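Local coordinates for protein N-acetylglucosamine-6-phosphate deacetylase (Mycobacterium smegmatis, PDB 6FV4) that probably removes the acetyl group from N-acetylglucosamine-6-phosphate by metal-dependent hydrolysis, a step in amino-sugar metabolism, at residues B[118-123]-B[135-140]; B[165-170]-B[194-199]. The protein carries 1 engineered substitution. One frame throughout, in Å; residues are numbered along the deposited sequence.

Contact 1: residues B[118-123]-B[135-140]; sequences RQVSGL and IHLEGP. With CD (cadmium ion), chain J; ZN (zinc ion), chain H.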
loop_
_atom_site.group_PDB
_atom_site.type_symbol
_atom_site.label_atom_id
_atom_site.label_comp_id
_atom_site.label_asym_id
_atom_site.label_seq_id
_atom_site.Cartn_x
_atom_site.Cartn_y
_atom_site.Cartn_z
ATOM N N ARG B 118 -36.349 -3.391 -16.406
ATOM C CA ARG B 118 -36.565 -2.476 -17.525
ATOM C C ARG B 118 -35.260 -1.798 -17.943
ATOM O O ARG B 118 -34.942 -1.713 -19.137
ATOM C CB ARG B 118 -37.620 -1.432 -17.146
ATOM C CG ARG B 118 -37.617 -0.165 -18.020
ATOM C CD ARG B 118 -38.522 0.951 -17.465
ATOM N NE ARG B 118 -38.141 1.381 -16.120
ATOM C CZ ARG B 118 -37.191 2.274 -15.857
ATOM N NH1 ARG B 118 -36.514 2.849 -16.850
ATOM N NH2 ARG B 118 -36.902 2.590 -14.600
ATOM N N GLN B 119 -34.488 -1.308 -16.967
ATOM C CA GLN B 119 -33.229 -0.639 -17.282
ATOM C C GLN B 119 -32.264 -1.593 -17.975
ATOM O O GLN B 119 -31.663 -1.250 -18.998
ATOM C CB GLN B 119 -32.610 -0.070 -16.006
ATOM C CG GLN B 119 -33.405 1.064 -15.397
ATOM C CD GLN B 119 -32.923 1.424 -14.000
ATOM O OE1 GLN B 119 -31.962 0.852 -13.503
ATOM N NE2 GLN B 119 -33.588 2.380 -13.364
ATOM N N VAL B 120 -32.111 -2.804 -17.430
ATOM C CA VAL B 120 -31.223 -3.789 -18.041
ATOM C C VAL B 120 -31.682 -4.118 -19.457
ATOM O O VAL B 120 -30.880 -4.102 -20.401
ATOM C CB VAL B 120 -31.130 -5.045 -17.157
ATOM C CG1 VAL B 120 -30.550 -6.222 -17.937
ATOM C CG2 VAL B 120 -30.251 -4.754 -15.931
ATOM N N SER B 121 -32.984 -4.396 -19.631
ATOM C CA SER B 121 -33.519 -4.693 -20.958
ATOM C C SER B 121 -33.221 -3.575 -21.949
ATOM O O SER B 121 -32.770 -3.829 -23.072
ATOM C CB SER B 121 -35.035 -4.931 -20.887
ATOM O OG SER B 121 -35.330 -6.180 -20.302
ATOM N N GLY B 122 -33.475 -2.324 -21.552
ATOM C CA GLY B 122 -33.223 -1.203 -22.449
ATOM C C GLY B 122 -31.750 -0.963 -22.747
ATOM O O GLY B 122 -31.385 -0.596 -23.872
ATOM N N LEU B 123 -30.879 -1.129 -21.746
ATOM C CA LEU B 123 -29.459 -0.921 -22.026
ATOM C C LEU B 123 -28.893 -2.059 -22.872
ATOM O O LEU B 123 -27.986 -1.835 -23.683
ATOM C CB LEU B 123 -28.658 -0.772 -20.720
ATOM C CG LEU B 123 -28.673 0.556 -19.958
ATOM C CD1 LEU B 123 -27.655 0.530 -18.794
ATOM C CD2 LEU B 123 -28.367 1.726 -20.885
ATOM N N ILE B 135 -22.880 -3.692 -19.423
ATOM C CA ILE B 135 -23.646 -3.120 -18.320
ATOM C C ILE B 135 -22.977 -3.503 -17.011
ATOM O O ILE B 135 -22.495 -4.631 -16.850
ATOM C CB ILE B 135 -25.115 -3.600 -18.319
ATOM C CG1 ILE B 135 -25.791 -3.289 -19.659
ATOM C CG2 ILE B 135 -25.874 -2.954 -17.141
ATOM C CD1 ILE B 135 -27.182 -4.018 -19.858
ATOM N N HIS B 136 -22.964 -2.568 -16.074
ATOM C CA HIS B 136 -22.469 -2.789 -14.729
ATOM C C HIS B 136 -23.609 -2.508 -13.763
ATOM O O HIS B 136 -24.177 -1.410 -13.776
ATOM C CB HIS B 136 -21.272 -1.876 -14.462
ATOM C CG HIS B 136 -20.887 -1.754 -13.020
ATOM N ND1 HIS B 136 -20.355 -0.593 -12.503
ATOM C CD2 HIS B 136 -20.905 -2.645 -11.998
ATOM C CE1 HIS B 136 -20.091 -0.759 -11.220
ATOM N NE2 HIS B 136 -20.397 -1.999 -10.890
ATOM N N LEU B 137 -23.952 -3.491 -12.938
ATOM C CA LEU B 137 -24.968 -3.291 -11.907
ATOM C C LEU B 137 -24.262 -2.905 -10.617
ATOM O O LEU B 137 -23.746 -3.766 -9.895
ATOM C CB LEU B 137 -25.811 -4.544 -11.716
ATOM C CG LEU B 137 -26.392 -5.122 -13.012
ATOM C CD1 LEU B 137 -27.158 -6.386 -12.686
ATOM C CD2 LEU B 137 -27.268 -4.098 -13.693
ATOM N N GLU B 138 -24.222 -1.603 -10.336
ATOM C CA GLU B 138 -23.704 -1.103 -9.059
ATOM C C GLU B 138 -24.866 -0.981 -8.075
ATOM O O GLU B 138 -25.347 0.106 -7.744
ATOM C CB GLU B 138 -22.986 0.221 -9.235
ATOM C CG GLU B 138 -22.258 0.624 -7.933
ATOM C CD GLU B 138 -21.486 1.894 -8.056
ATOM O OE1 GLU B 138 -21.907 2.740 -8.848
ATOM O OE2 GLU B 138 -20.465 2.046 -7.353
ATOM N N GLY B 139 -25.316 -2.145 -7.616
ATOM C CA GLY B 139 -26.541 -2.252 -6.863
ATOM C C GLY B 139 -27.463 -3.248 -7.543
ATOM O O GLY B 139 -27.326 -3.533 -8.736
ATOM N N PRO B 140 -28.440 -3.777 -6.807
ATOM C CA PRO B 140 -28.885 -3.386 -5.465
ATOM C C PRO B 140 -28.306 -4.202 -4.310
ATOM O O PRO B 140 -28.694 -3.989 -3.162
ATOM C CB PRO B 140 -30.394 -3.629 -5.547
ATOM C CG PRO B 140 -30.470 -4.872 -6.378
ATOM C CD PRO B 140 -29.340 -4.792 -7.392
HETATM CD CD CD J . -20.642 4.116 -6.106
HETATM ZN ZN ZN H . -20.877 4.334 -9.676
HETATM O O HOH W 1 -20.317 6.204 -4.604
#
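Helix 118-123 lies nearly antiparallel to strand 135-138, their axes 10.1 Å apart at closest approach and 163° between N-to-C directions; V120 meets I135 and L137, and L123 meets I135. I135 buries the largest share, about 80 of 190 Å². Its CG1 stands beside the backbone N (chi1 -56°), and the anti second torsion carries I135 CD1 to the helix, 3.7 Å from L123 CB. The same methyl also rests on V120 O, touching both a side chain and the helix backbone. Further along the strand, L137 crosses V120 at about a right angle, L137 CD2 meeting V120 CG2 at 3.8 Å. L108 of strand 104-109 packs against L123 and L137, and V166 of helix 160-170 against V120 and L137, so the layer continues on several flanks. H136 points away from the helix, and E138, farther along, takes no part in the packing. E138, extended beyond a first torsion of -171°, bridges two metals: E138 OE1 binds the zinc ion at 2.1 Å and OE2 the cadmium ion at 2.4 Å. H72 and H74 share the zinc; H150, H204 and H225 share the cadmium. This part of a beta-alpha-beta unit of the amidohydrolase barrel therefore combines two chemistries: buried aliphatic groups pack against the helix with no hydrogen bond across, while farther along the chain supplies a carboxylate whose two oxygens each bind one metal.

Contact 2: residues B[165-170]-B[194-199]; sequences RVLDAG and VNAGVV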
loop_
_atom_site.group_PDB
_atom_site.type_symbol
_atom_site.label_atom_id
_atom_site.label_comp_id
_atom_site.label_asym_id
_atom_site.label_seq_id
_atom_site.Cartn_x
_atom_site.Cartn_y
_atom_site.Cartn_z
ATOM N N ARG B 165 -33.000 -13.798 -13.237
ATOM C CA ARG B 165 -33.947 -13.018 -14.033
ATOM C C ARG B 165 -33.290 -11.783 -14.636
ATOM O O ARG B 165 -33.546 -11.438 -15.798
ATOM C CB ARG B 165 -35.136 -12.612 -13.171
ATOM C CG ARG B 165 -36.018 -13.780 -12.762
ATOM C CD ARG B 165 -37.295 -13.272 -12.157
ATOM N NE ARG B 165 -37.085 -12.589 -10.885
ATOM C CZ ARG B 165 -37.149 -13.188 -9.701
ATOM N NH1 ARG B 165 -37.398 -14.488 -9.634
ATOM N NH2 ARG B 165 -36.948 -12.494 -8.588
ATOM N N VAL B 166 -32.438 -11.101 -13.858
ATOM C CA VAL B 166 -31.767 -9.909 -14.362
ATOM C C VAL B 166 -30.745 -10.283 -15.422
ATOM O O VAL B 166 -30.641 -9.619 -16.461
ATOM C CB VAL B 166 -31.130 -9.124 -13.201
ATOM C CG1 VAL B 166 -30.204 -8.044 -13.738
ATOM C CG2 VAL B 166 -32.218 -8.515 -12.342
ATOM N N LEU B 167 -29.975 -11.351 -15.188
ATOM C CA LEU B 167 -29.012 -11.792 -16.192
ATOM C C LEU B 167 -29.714 -12.278 -17.459
ATOM O O LEU B 167 -29.221 -12.056 -18.572
ATOM C CB LEU B 167 -28.114 -12.894 -15.628
ATOM C CG LEU B 167 -27.113 -12.508 -14.524
ATOM C CD1 LEU B 167 -26.149 -13.638 -14.273
ATOM C CD2 LEU B 167 -26.375 -11.247 -14.875
ATOM N N ASP B 168 -30.850 -12.965 -17.312
ATOM C CA ASP B 168 -31.614 -13.359 -18.493
ATOM C C ASP B 168 -32.025 -12.136 -19.298
ATOM O O ASP B 168 -31.843 -12.095 -20.518
ATOM C CB ASP B 168 -32.839 -14.178 -18.083
ATOM C CG ASP B 168 -32.474 -15.567 -17.593
ATOM O OD1 ASP B 168 -31.293 -15.968 -17.739
ATOM O OD2 ASP B 168 -33.368 -16.244 -17.034
ATOM N N ALA B 169 -32.546 -11.108 -18.617
ATOM C CA ALA B 169 -32.994 -9.900 -19.303
ATOM C C ALA B 169 -31.876 -9.242 -20.114
ATOM O O ALA B 169 -32.148 -8.586 -21.126
ATOM C CB ALA B 169 -33.571 -8.916 -18.282
ATOM N N GLY B 170 -30.615 -9.405 -19.699
ATOM C CA GLY B 170 -29.525 -8.786 -20.428
ATOM C C GLY B 170 -29.002 -9.539 -21.637
ATOM O O GLY B 170 -28.270 -8.954 -22.442
ATOM N N VAL B 194 -19.963 -15.561 -11.556
ATOM C CA VAL B 194 -18.790 -16.037 -12.288
ATOM C C VAL B 194 -19.163 -17.186 -13.216
ATOM O O VAL B 194 -18.682 -17.267 -14.353
ATOM C CB VAL B 194 -17.676 -16.440 -11.305
ATOM C CG1 VAL B 194 -16.591 -17.233 -12.020
ATOM C CG2 VAL B 194 -17.106 -15.212 -10.652
ATOM N N ASN B 195 -20.038 -18.079 -12.756
ATOM C CA ASN B 195 -20.461 -19.195 -13.596
ATOM C C ASN B 195 -21.229 -18.714 -14.820
ATOM O O ASN B 195 -21.152 -19.341 -15.876
ATOM C CB ASN B 195 -21.306 -20.177 -12.789
ATOM C CG ASN B 195 -20.487 -20.940 -11.766
ATOM O OD1 ASN B 195 -19.268 -21.069 -11.898
ATOM N ND2 ASN B 195 -21.155 -21.453 -10.739
ATOM N N ALA B 196 -21.924 -17.585 -14.710
ATOM C CA ALA B 196 -22.607 -16.971 -15.837
ATOM C C ALA B 196 -21.694 -16.104 -16.691
ATOM O O ALA B 196 -22.183 -15.455 -17.622
ATOM C CB ALA B 196 -23.784 -16.133 -15.332
ATOM N N GLY B 197 -20.394 -16.057 -16.389
ATOM C CA GLY B 197 -19.469 -15.234 -17.141
ATOM C C GLY B 197 -19.520 -13.755 -16.838
ATOM O O GLY B 197 -19.072 -12.956 -17.663
ATOM N N VAL B 198 -20.068 -13.359 -15.688
ATOM C CA VAL B 198 -20.092 -11.959 -15.265
ATOM C C VAL B 198 -18.988 -11.728 -14.234
ATOM O O VAL B 198 -18.715 -12.599 -13.402
ATOM C CB VAL B 198 -21.466 -11.591 -14.688
ATOM C CG1 VAL B 198 -21.496 -10.129 -14.263
ATOM C CG2 VAL B 198 -22.597 -11.923 -15.700
ATOM N N VAL B 199 -18.346 -10.558 -14.296
ATOM C CA VAL B 199 -17.353 -10.186 -13.292
ATOM C C VAL B 199 -18.059 -9.803 -11.998
ATOM O O VAL B 199 -19.039 -9.041 -11.997
ATOM C CB VAL B 199 -16.466 -9.035 -13.796
ATOM C CG1 VAL B 199 -15.490 -8.605 -12.709
ATOM C CG2 VAL B 199 -15.694 -9.432 -15.064
#
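No ring, amide or carboxylate presents a face or edge across this contact; L167 meets A196 and V198 through methyl groups alone. L167 points from helix 160-170 at the turn after helix 186-195, and its two methyls take different nearest partners. Its CG sits beside the backbone N (chi1 -69°). L167 CD1 comes to A196 CB at 3.6 Å, while L167 CD2 faces V198 CG2 at 3.9 Å. L167 CD1 is also 4.2 Å from V198 CG2, so this valine methyl lies near both leucine branches. The leucine and valine approach tip to tip, and only one valine branch reaches across, because CG1 is anti to the backbone N (chi1 -179°) and CG2 takes the position beside it. Between A196 and V198, the chain is turned by G197, whose positive phi of 77° and two bonds back into the last helical turn define a Schellman motif; G197 N to V194 O measures 2.9 Å. Around that turn both receiving side chains point toward L167. Strand 174-179 backs both sides: V174 touches L167 and V177 touches V198, while V199 continues into the barrel by backbone bonds to R175 and V177. With some 100 Å² buried in total, the contact is a small dispersive join of a helix to a helix-strand turn, running from exposed A196 through partly exposed L167 to buried V198. No hydrogen bond crosses it; backbone bonds form instead within the helix, within the turn and between the strands.

Overall arrangement
All four touching residues of contact 1 are buried, whereas contact 2 lies farther out, about 20 Å from the chain centre to its own centre against 16 Å, and includes the exposed A196. They follow each other along the barrel, their centres about 11 Å apart: strand 134-138 leads on to helix 160-170, and the two contacts touch where L137 CD1 meets V166 CG1 at 3.6 Å and V120 CG1 meets V166 O at 3.7 Å. One helix therefore has one flank against contact 1 and another side chain turned to contact 2. Both joins are aliphatic, but 190 Å² is buried in the first and 100 Å² in the second, and only contact 1 includes a metal ligand.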